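Side-chain contact in putative branched-chain amino acid transport system substrate-binding protein (Rhodopseudomonas palustris, PDB 3TX6), which probably binds lignin-derived aromatic acids in the periplasm as the solute-binding component of an ABC transporter, and holds 3-(4-hydroxyphenyl)pyruvic acid in its pocket: residues V125-M130 and F152-K157. Residues are numbered along the deposited sequence; the frame is centred on the assembly and turned at random. Where two conformers were deposited one is given.
Sequences VLYEHM and FNDLKK
D154 OD2 lies at the edge of the Y127 phenol ring, near its plane and beside the hydroxyl; the ring and carboxylate planes are 28° apart. Y127 OH donates a 2.7 Å hydrogen bond to D154 OD2, which takes it on its anti side, 28° out of the carboxylate plane. D154 OD2 also lies 3.1 Å from ring carbon CE2 of Y127. A chi1 of -178° sets CG of D154 opposite the backbone N and brings the carboxylate to the tyrosine, although its CB points past the other helix. Its second oxygen, OD1, accepts a bond from Q158 one turn later, so both carboxylate oxygens of the buried D154 are engaged. The tyrosine-aspartate pair joins helices 119-130 and 146-161 in the lobe of the periplasmic binding protein fold built on the seven-stranded sheet; the D154 side chain is about 13 Å from the bound 3-(4-hydroxyphenyl)pyruvic acid. On the other ortho carbon of the phenol, L155 packs CD1 obliquely against CE1 of Y127, at 3.8 Å. The backbone N of L155 comes within 3.3 Å of Y127 OH, but at too poor an angle to bond. W151, M162 and L164 also touch the tyrosine side chain.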
loop_
_atom_site.group_PDB
_atom_site.type_symbol
_atom_site.label_atom_id
_atom_site.label_comp_id
_atom_site.label_asym_id
_atom_site.label_seq_id
_atom_site.Cartn_x
_atom_site.Cartn_y
_atom_site.Cartn_z
ATOM N N VAL A 125 -12.443 -3.010 -8.354
ATOM C CA VAL A 125 -13.242 -1.809 -8.107
ATOM C C VAL A 125 -13.116 -0.851 -9.292
ATOM O O VAL A 125 -14.074 -0.185 -9.694
ATOM C CB VAL A 125 -13.005 -1.165 -6.700
ATOM C CG1 VAL A 125 -11.762 -0.256 -6.629
ATOM C CG2 VAL A 125 -14.233 -0.408 -6.264
ATOM N N LEU A 126 -11.957 -0.777 -9.898
ATOM C CA LEU A 126 -11.765 0.083 -11.062
ATOM C C LEU A 126 -12.473 -0.452 -12.292
ATOM O O LEU A 126 -13.143 0.302 -13.009
ATOM C CB LEU A 126 -10.288 0.237 -11.377
ATOM C CG LEU A 126 -9.394 0.909 -10.301
ATOM C CD1 LEU A 126 -7.917 0.825 -10.730
ATOM C CD2 LEU A 126 -9.826 2.352 -10.053
ATOM N N TYR A 127 -12.327 -1.746 -12.551
ATOM C CA TYR A 127 -12.953 -2.342 -13.739
ATOM C C TYR A 127 -14.496 -2.336 -13.627
ATOM O O TYR A 127 -15.185 -2.190 -14.633
ATOM C CB TYR A 127 -12.452 -3.759 -14.047
ATOM C CG TYR A 127 -10.948 -3.969 -13.894
ATOM C CD1 TYR A 127 -10.058 -2.979 -14.245
ATOM C CD2 TYR A 127 -10.424 -5.168 -13.401
ATOM C CE1 TYR A 127 -8.702 -3.136 -14.056
ATOM C CE2 TYR A 127 -9.057 -5.339 -13.233
ATOM C CZ TYR A 127 -8.209 -4.309 -13.548
ATOM O OH TYR A 127 -6.837 -4.409 -13.387
ATOM N N GLU A 128 -15.022 -2.535 -12.434
ATOM C CA GLU A 128 -16.466 -2.475 -12.211
ATOM C C GLU A 128 -16.986 -1.129 -12.645
ATOM O O GLU A 128 -18.006 -1.043 -13.312
ATOM C CB GLU A 128 -16.864 -2.743 -10.755
ATOM C CG GLU A 128 -16.813 -4.223 -10.371
ATOM C CD GLU A 128 -17.064 -4.496 -8.884
ATOM O OE1 GLU A 128 -17.021 -3.536 -8.074
ATOM O OE2 GLU A 128 -17.310 -5.685 -8.526
ATOM N N HIS A 129 -16.299 -0.067 -12.208
ATOM C CA HIS A 129 -16.653 1.269 -12.618
ATOM C C HIS A 129 -16.567 1.467 -14.095
ATOM O O HIS A 129 -17.491 2.071 -14.690
ATOM C CB HIS A 129 -15.794 2.282 -11.896
ATOM C CG HIS A 129 -16.186 3.685 -12.164
ATOM N ND1 HIS A 129 -15.714 4.384 -13.218
ATOM C CD2 HIS A 129 -17.059 4.529 -11.475
ATOM C CE1 HIS A 129 -16.279 5.625 -13.201
ATOM N NE2 HIS A 129 -17.064 5.713 -12.113
HETATM N N MSE A 130 -15.490 0.981 -14.716
HETATM C CA MSE A 130 -15.346 1.060 -16.175
HETATM C C MSE A 130 -16.602 0.500 -16.828
HETATM O O MSE A 130 -17.199 1.154 -17.665
HETATM C CB MSE A 130 -14.068 0.339 -16.641
HETATM C CG MSE A 130 -12.729 1.001 -16.229
HETATM SE SE MSE A 130 -11.257 -0.119 -16.935
HETATM C CE MSE A 130 -9.830 0.756 -15.852
ATOM N N PHE A 152 -0.645 -4.880 -14.716
ATOM C CA PHE A 152 -0.957 -5.312 -16.082
ATOM C C PHE A 152 -1.550 -6.708 -16.115
ATOM O O PHE A 152 -2.524 -6.924 -16.814
ATOM C CB PHE A 152 0.224 -5.225 -17.039
ATOM C CG PHE A 152 -0.140 -5.588 -18.441
ATOM C CD1 PHE A 152 -1.011 -4.785 -19.177
ATOM C CD2 PHE A 152 0.366 -6.728 -19.019
ATOM C CE1 PHE A 152 -1.375 -5.131 -20.460
ATOM C CE2 PHE A 152 0.021 -7.069 -20.310
ATOM C CZ PHE A 152 -0.844 -6.268 -21.029
ATOM N N ASN A 153 -0.961 -7.648 -15.396
ATOM C CA ASN A 153 -1.466 -8.997 -15.423
ATOM C C ASN A 153 -2.908 -9.075 -14.932
ATOM O O ASN A 153 -3.717 -9.863 -15.460
ATOM C CB ASN A 153 -0.596 -9.914 -14.589
ATOM C CG ASN A 153 0.772 -10.124 -15.173
ATOM O OD1 ASN A 153 1.033 -9.804 -16.335
ATOM N ND2 ASN A 153 1.651 -10.709 -14.364
ATOM N N ASP A 154 -3.223 -8.259 -13.938
ATOM C CA ASP A 154 -4.573 -8.212 -13.404
ATOM C C ASP A 154 -5.546 -7.616 -14.445
ATOM O O ASP A 154 -6.684 -8.110 -14.600
ATOM C CB ASP A 154 -4.611 -7.402 -12.091
ATOM C CG ASP A 154 -5.999 -7.373 -11.464
ATOM O OD1 ASP A 154 -6.412 -8.441 -10.979
ATOM O OD2 ASP A 154 -6.687 -6.298 -11.500
ATOM N N LEU A 155 -5.124 -6.567 -15.154
ATOM C CA LEU A 155 -5.971 -5.989 -16.202
ATOM C C LEU A 155 -6.275 -7.043 -17.274
ATOM O O LEU A 155 -7.402 -7.153 -17.757
ATOM C CB LEU A 155 -5.292 -4.776 -16.836
ATOM C CG LEU A 155 -5.994 -4.018 -17.953
ATOM C CD1 LEU A 155 -7.308 -3.399 -17.528
ATOM C CD2 LEU A 155 -5.063 -2.950 -18.564
ATOM N N LYS A 156 -5.279 -7.854 -17.598
ATOM C CA LYS A 156 -5.402 -8.826 -18.663
ATOM C C LYS A 156 -6.291 -9.970 -18.173
ATOM O O LYS A 156 -7.175 -10.414 -18.900
ATOM C CB LYS A 156 -4.019 -9.358 -19.000
ATOM C CG LYS A 156 -3.757 -9.797 -20.428
ATOM C CD LYS A 156 -2.241 -9.929 -20.615
ATOM C CE LYS A 156 -1.670 -11.141 -19.874
ATOM N NZ LYS A 156 -0.333 -10.966 -19.229
ATOM N N LYS A 157 -6.095 -10.424 -16.929
ATOM C CA LYS A 157 -6.801 -11.619 -16.472
ATOM C C LYS A 157 -8.223 -11.265 -16.004
ATOM O O LYS A 157 -9.218 -11.752 -16.537
ATOM C CB LYS A 157 -5.994 -12.345 -15.392
ATOM C CG LYS A 157 -6.704 -13.531 -14.740
ATOM C CD LYS A 157 -5.830 -14.181 -13.655
ATOM C CE LYS A 157 -6.567 -15.322 -12.944
ATOM N NZ LYS A 157 -5.854 -15.883 -11.762
#